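Local coordinates for disulfide bond forming protein (DsbF) (Mycobacterium tuberculosis, PDB 3IOS) that probably oxidises thiols of reduced, unfolded secreted proteins to disulfide bonds, acting through a thioredoxin-fold domain, at residues A[49-54]-A[114-119]; A[55-60]-A[132-137]. All coordinates share one frame; numbering follows the deposited sequence. Where two conformers were deposited one is given.

Interaction 1 of 2, residues A[49-54]-A[114-119]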
loop_
_atom_site.group_PDB
_atom_site.type_symbol
_atom_site.label_atom_id
_atom_site.label_comp_id
_atom_site.label_asym_id
_atom_site.label_seq_id
_atom_site.Cartn_x
_atom_site.Cartn_y
_atom_site.Cartn_z
ATOM N N PRO A 49 0.012 4.727 11.480
ATOM C CA PRO A 49 0.509 3.975 12.638
ATOM C C PRO A 49 -0.419 3.887 13.845
ATOM O O PRO A 49 -0.449 2.869 14.539
ATOM C CB PRO A 49 1.814 4.697 12.993
ATOM C CG PRO A 49 2.201 5.395 11.734
ATOM C CD PRO A 49 0.894 5.866 11.184
ATOM N N TRP A 50 -1.169 4.957 14.089
ATOM C CA TRP A 50 -2.070 5.033 15.232
ATOM C C TRP A 50 -3.453 4.465 14.971
ATOM O O TRP A 50 -4.303 4.445 15.884
ATOM C CB TRP A 50 -2.187 6.493 15.676
ATOM C CG TRP A 50 -2.424 7.418 14.518
ATOM C CD1 TRP A 50 -1.499 8.191 13.880
ATOM C CD2 TRP A 50 -3.654 7.594 13.806
ATOM N NE1 TRP A 50 -2.073 8.837 12.814
ATOM C CE2 TRP A 50 -3.399 8.494 12.749
ATOM C CE3 TRP A 50 -4.952 7.086 13.964
ATOM C CZ2 TRP A 50 -4.388 8.886 11.841
ATOM C CZ3 TRP A 50 -5.935 7.473 13.062
ATOM C CH2 TRP A 50 -5.647 8.372 12.017
ATOM N N CYS A 51 -3.723 4.000 13.782
ATOM C CA CYS A 51 -5.027 3.488 13.469
ATOM C C CYS A 51 -5.208 2.030 13.910
ATOM O O CYS A 51 -4.537 1.115 13.383
ATOM C CB CYS A 51 -5.097 3.651 11.895
ATOM S SG CYS A 51 -6.846 3.191 11.389
ATOM N N PRO A 52 -6.108 1.815 14.844
ATOM C CA PRO A 52 -6.392 0.478 15.323
ATOM C C PRO A 52 -6.847 -0.496 14.277
ATOM O O PRO A 52 -6.546 -1.688 14.359
ATOM C CB PRO A 52 -7.431 0.727 16.422
ATOM C CG PRO A 52 -8.142 1.948 15.942
ATOM C CD PRO A 52 -7.006 2.812 15.455
ATOM N N THR A 53 -7.576 0.007 13.295
ATOM C CA THR A 53 -8.050 -0.845 12.216
ATOM C C THR A 53 -6.852 -1.287 11.377
ATOM O O THR A 53 -6.764 -2.449 10.980
ATOM C CB THR A 53 -9.072 -0.108 11.332
ATOM O OG1 THR A 53 -10.192 0.288 12.136
ATOM C CG2 THR A 53 -9.561 -1.007 10.210
ATOM N N CYS A 54 -5.926 -0.367 11.109
ATOM C CA CYS A 54 -4.736 -0.725 10.340
ATOM C C CYS A 54 -3.869 -1.704 11.099
ATOM O O CYS A 54 -3.264 -2.596 10.509
ATOM C CB CYS A 54 -3.912 0.510 10.016
ATOM S SG CYS A 54 -4.717 1.608 8.817
ATOM N N THR A 114 -8.075 10.184 1.831
ATOM C CA THR A 114 -8.044 11.159 2.910
ATOM C C THR A 114 -8.125 10.465 4.259
ATOM O O THR A 114 -7.740 11.033 5.283
ATOM C CB THR A 114 -9.208 12.162 2.784
ATOM O OG1 THR A 114 -10.445 11.450 2.679
ATOM C CG2 THR A 114 -9.022 13.034 1.552
ATOM N N GLN A 115 -8.612 9.229 4.256
ATOM C CA GLN A 115 -8.746 8.463 5.488
ATOM C C GLN A 115 -8.348 7.003 5.314
ATOM O O GLN A 115 -8.614 6.391 4.283
ATOM C CB GLN A 115 -10.187 8.524 5.992
ATOM C CG GLN A 115 -10.694 9.925 6.268
ATOM C CD GLN A 115 -12.166 9.937 6.631
ATOM O OE1 GLN A 115 -12.577 9.335 7.623
ATOM N NE2 GLN A 115 -12.969 10.624 5.825
ATOM N N GLN A 116 -7.716 6.449 6.337
ATOM C CA GLN A 116 -7.302 5.058 6.299
ATOM C C GLN A 116 -8.327 4.236 7.071
ATOM O O GLN A 116 -9.071 4.769 7.892
ATOM C CB GLN A 116 -5.923 4.891 6.939
ATOM C CG GLN A 116 -5.913 4.989 8.455
ATOM C CD GLN A 116 -6.552 6.264 8.961
ATOM O OE1 GLN A 116 -6.323 7.343 8.413
ATOM N NE2 GLN A 116 -7.351 6.151 10.016
ATOM N N PRO A 117 -8.384 2.927 6.802
ATOM C CA PRO A 117 -7.516 2.291 5.813
ATOM C C PRO A 117 -8.117 2.384 4.417
ATOM O O PRO A 117 -9.309 2.660 4.257
ATOM C CB PRO A 117 -7.438 0.854 6.310
ATOM C CG PRO A 117 -8.823 0.632 6.826
ATOM C CD PRO A 117 -9.120 1.915 7.583
ATOM N N ALA A 118 -7.278 2.174 3.412
ATOM C CA ALA A 118 -7.721 2.195 2.027
ATOM C C ALA A 118 -6.791 1.292 1.237
ATOM O O ALA A 118 -5.667 1.009 1.668
ATOM C CB ALA A 118 -7.688 3.610 1.468
ATOM N N TYR A 119 -7.272 0.837 0.087
ATOM C CA TYR A 119 -6.500 -0.045 -0.776
ATOM C C TYR A 119 -6.625 0.403 -2.223
ATOM O O TYR A 119 -7.713 0.760 -2.673
ATOM C CB TYR A 119 -7.032 -1.479 -0.663
ATOM C CG TYR A 119 -6.847 -2.104 0.692
ATOM C CD1 TYR A 119 -5.757 -2.932 0.951
ATOM C CD2 TYR A 119 -7.738 -1.839 1.732
ATOM C CE1 TYR A 119 -5.554 -3.482 2.209
ATOM C CE2 TYR A 119 -7.542 -2.381 2.999
ATOM C CZ TYR A 119 -6.445 -3.202 3.227
ATOM O OH TYR A 119 -6.236 -3.746 4.473
#
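The redox-active CxxC motif of the thioredoxin fold, with Cys51 and Cys54 at the start of helix 52-67, here faces the loop of Gln116 and Pro117 that leads into strand 118-122. Gln116 makes the polar link: its NE2 donates to Cys51 SG at 3.3 Å with an N-H...S angle of 155°; the sulfur lies close to the amide plane, where the N-H points, and the bond is moderately bent. Chi1 of 74° sets CG against both sulfurs, 3.6 Å from Cys54 SG, and a bend at the next bond turns the amide aside so that NE2 reaches Cys51 SG. A long amide side chain suits this place, since its methylene part meets sulfur while its end still supplies a hydrogen. NE2 also comes 3.4 Å from Trp50 CH2, the amide plane standing 73° to the indole, whose NE1 is taken by Leu79 O.

The peptide bond between Gln116 and Pro117 is cis. This is the cis-proline of the thioredoxin family, set across from the CxxC residues, and proline suits the spot because it accepts the cis form readily. Pro117 CB packs 3.8 Å from Cys54 SG, while its CG meets Thr53 CG2 at 3.8 Å, the two side chains crossing at about a right angle. The beta-branched Thr53 can face the proline with its methyl and keep OG1 for a weak hydrogen bond to Arg134. Cys51 also occupies the N-cap position, where its SG accepts a weak, long capping bond from Cys54 N. Both cysteines were deposited in two conformers, in keeping with a crystal of mixed oxidised and reduced protein; in the conformer described the two SG atoms stand 3.7 Å apart, too far for a disulfide.

Interaction 2 of 2, residues A[55-60]-A[132-137]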
loop_
_atom_site.group_PDB
_atom_site.type_symbol
_atom_site.label_atom_id
_atom_site.label_comp_id
_atom_site.label_asym_id
_atom_site.label_seq_id
_atom_site.Cartn_x
_atom_site.Cartn_y
_atom_site.Cartn_z
ATOM N N GLN A 55 -3.802 -1.526 12.410
ATOM C CA GLN A 55 -3.018 -2.418 13.246
ATOM C C GLN A 55 -3.621 -3.814 13.142
ATOM O O GLN A 55 -2.902 -4.811 13.084
ATOM C CB GLN A 55 -3.038 -1.924 14.695
ATOM C CG GLN A 55 -2.288 -0.612 14.886
ATOM C CD GLN A 55 -2.612 0.075 16.198
ATOM O OE1 GLN A 55 -3.219 -0.514 17.093
ATOM N NE2 GLN A 55 -2.205 1.334 16.318
ATOM N N GLY A 56 -4.947 -3.873 13.088
ATOM C CA GLY A 56 -5.619 -5.155 12.983
ATOM C C GLY A 56 -5.485 -5.803 11.618
ATOM O O GLY A 56 -5.409 -7.026 11.510
ATOM N N GLU A 57 -5.448 -4.995 10.565
ATOM C CA GLU A 57 -5.335 -5.546 9.221
ATOM C C GLU A 57 -3.905 -5.848 8.787
ATOM O O GLU A 57 -3.690 -6.589 7.831
ATOM C CB GLU A 57 -5.976 -4.600 8.208
ATOM C CG GLU A 57 -7.411 -4.237 8.533
ATOM C CD GLU A 57 -8.164 -3.715 7.330
ATOM O OE1 GLU A 57 -7.587 -2.923 6.558
ATOM O OE2 GLU A 57 -9.341 -4.091 7.165
ATOM N N ALA A 58 -2.933 -5.275 9.487
ATOM C CA ALA A 58 -1.530 -5.479 9.139
ATOM C C ALA A 58 -1.130 -6.942 8.933
ATOM O O ALA A 58 -0.552 -7.283 7.905
ATOM C CB ALA A 58 -0.633 -4.827 10.185
ATOM N N PRO A 59 -1.438 -7.828 9.896
ATOM C CA PRO A 59 -1.062 -9.237 9.714
ATOM C C PRO A 59 -1.749 -9.885 8.513
ATOM O O PRO A 59 -1.204 -10.798 7.888
ATOM C CB PRO A 59 -1.460 -9.877 11.043
ATOM C CG PRO A 59 -2.610 -9.031 11.496
ATOM C CD PRO A 59 -2.127 -7.632 11.183
ATOM N N VAL A 60 -2.943 -9.401 8.190
ATOM C CA VAL A 60 -3.693 -9.919 7.055
ATOM C C VAL A 60 -3.028 -9.488 5.751
ATOM O O VAL A 60 -2.852 -10.290 4.833
ATOM C CB VAL A 60 -5.137 -9.398 7.067
ATOM C CG1 VAL A 60 -5.855 -9.824 5.802
ATOM C CG2 VAL A 60 -5.861 -9.922 8.296
ATOM N N ARG A 132 -12.103 2.221 -0.221
ATOM C CA ARG A 132 -11.933 2.860 1.073
ATOM C C ARG A 132 -12.649 2.066 2.148
ATOM O O ARG A 132 -13.844 1.787 2.043
ATOM C CB ARG A 132 -12.477 4.285 1.022
ATOM C CG ARG A 132 -11.776 5.149 -0.003
ATOM C CD ARG A 132 -12.389 6.534 -0.074
ATOM N NE ARG A 132 -11.617 7.417 -0.944
ATOM C CZ ARG A 132 -11.477 7.249 -2.255
ATOM N NH1 ARG A 132 -10.750 8.107 -2.954
ATOM N NH2 ARG A 132 -12.067 6.232 -2.872
ATOM N N GLY A 133 -11.908 1.696 3.183
ATOM C CA GLY A 133 -12.494 0.936 4.262
ATOM C C GLY A 133 -11.661 -0.284 4.577
ATOM O O GLY A 133 -10.624 -0.521 3.956
ATOM N N ARG A 134 -12.121 -1.065 5.544
ATOM C CA ARG A 134 -11.413 -2.264 5.949
ATOM C C ARG A 134 -11.642 -3.366 4.930
ATOM O O ARG A 134 -12.560 -3.293 4.112
ATOM C CB ARG A 134 -11.891 -2.713 7.331
ATOM C CG ARG A 134 -13.392 -2.894 7.443
ATOM C CD ARG A 134 -13.812 -3.176 8.879
ATOM N NE ARG A 134 -13.358 -2.129 9.790
ATOM C CZ ARG A 134 -13.700 -2.052 11.073
ATOM N NH1 ARG A 134 -13.235 -1.063 11.825
ATOM N NH2 ARG A 134 -14.512 -2.958 11.603
ATOM N N MET A 135 -10.787 -4.378 4.970
ATOM C CA MET A 135 -10.923 -5.490 4.058
ATOM C C MET A 135 -10.515 -6.787 4.727
ATOM O O MET A 135 -9.477 -6.867 5.387
ATOM C CB MET A 135 -10.077 -5.270 2.808
ATOM C CG MET A 135 -10.491 -6.174 1.673
ATOM S SD MET A 135 -9.776 -5.714 0.123
ATOM C CE MET A 135 -10.539 -4.099 -0.182
ATOM N N SER A 136 -11.347 -7.805 4.555
ATOM C CA SER A 136 -11.088 -9.108 5.134
ATOM C C SER A 136 -10.010 -9.815 4.330
ATOM O O SER A 136 -9.713 -9.439 3.193
ATOM C CB SER A 136 -12.355 -9.956 5.110
ATOM O OG SER A 136 -12.741 -10.215 3.774
ATOM N N GLN A 137 -9.439 -10.858 4.919
ATOM C CA GLN A 137 -8.408 -11.622 4.238
ATOM C C GLN A 137 -8.972 -12.252 2.967
ATOM O O GLN A 137 -8.309 -12.286 1.933
ATOM C CB GLN A 137 -7.851 -12.706 5.165
ATOM C CG GLN A 137 -6.657 -13.434 4.577
ATOM C CD GLN A 137 -5.976 -14.350 5.571
ATOM O OE1 GLN A 137 -5.694 -13.958 6.701
ATOM N NE2 GLN A 137 -5.696 -15.578 5.148
#
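Arg134 is where the chain, after leaving strand 128-132, first meets Glu57 of helix 52-67: its CA lies 3.8 Å from Glu57 CD. The aliphatic base of the arginine packs near the carboxylate, but its NH1 makes a weak hydrogen bond to Thr53 OG1, and NE stays 5.2 Å from Glu57 OE2, so the pair makes no salt bridge. Met135 follows with the one hydrogen bond of the contact, from its N to Glu57 OE2; at 2.6 Å it is short, and its exact length is doubtful. The N-H comes to the syn side of the oxygen, 21° out of the carboxylate plane.

Glu57 thus ties a helix of the thioredoxin fold to the link between the last sheet strand and helix 137-147. With OE1 bound to Tyr119 OH, both oxygens of this buried acid have partners. The Met135 side chain turns toward Tyr119, Phe121 and Leu140, an apolar setting that fits a flexible thioether. Ser136 is the N-cap of helix 137-147, its hydroxyl bonding Glu139 N. Gln137 CA packs 3.5 Å from Val60 CG1, sent there by chi1 of 174°; a compact branched methyl suits the aliphatic start of the glutamine.

Overall arrangement
Both contacts use helix 52-67: interaction 1 its N-terminal start, which carries the CxxC motif, interaction 2 the residues directly following. Along the chain the segments alternate, 49-54, 55-60, 114-119, 132-137, so the same helix is approached first by the loop entering strand 118-122 and then by the one leaving the neighbouring edge strand 128-132. Their centres are about 9 Å apart, on the same side of the chain's centre. They also touch: Gln55 NE2 lies 2.9 Å from Pro49 O, a probable hydrogen bond, and the backbones of Pro117 and Gly133 are hydrogen-bonded. Glu57 of interaction 2 touches Pro117 and lies near the CxxC cysteines without contacting them, consistent with a second-shell place beside the redox site.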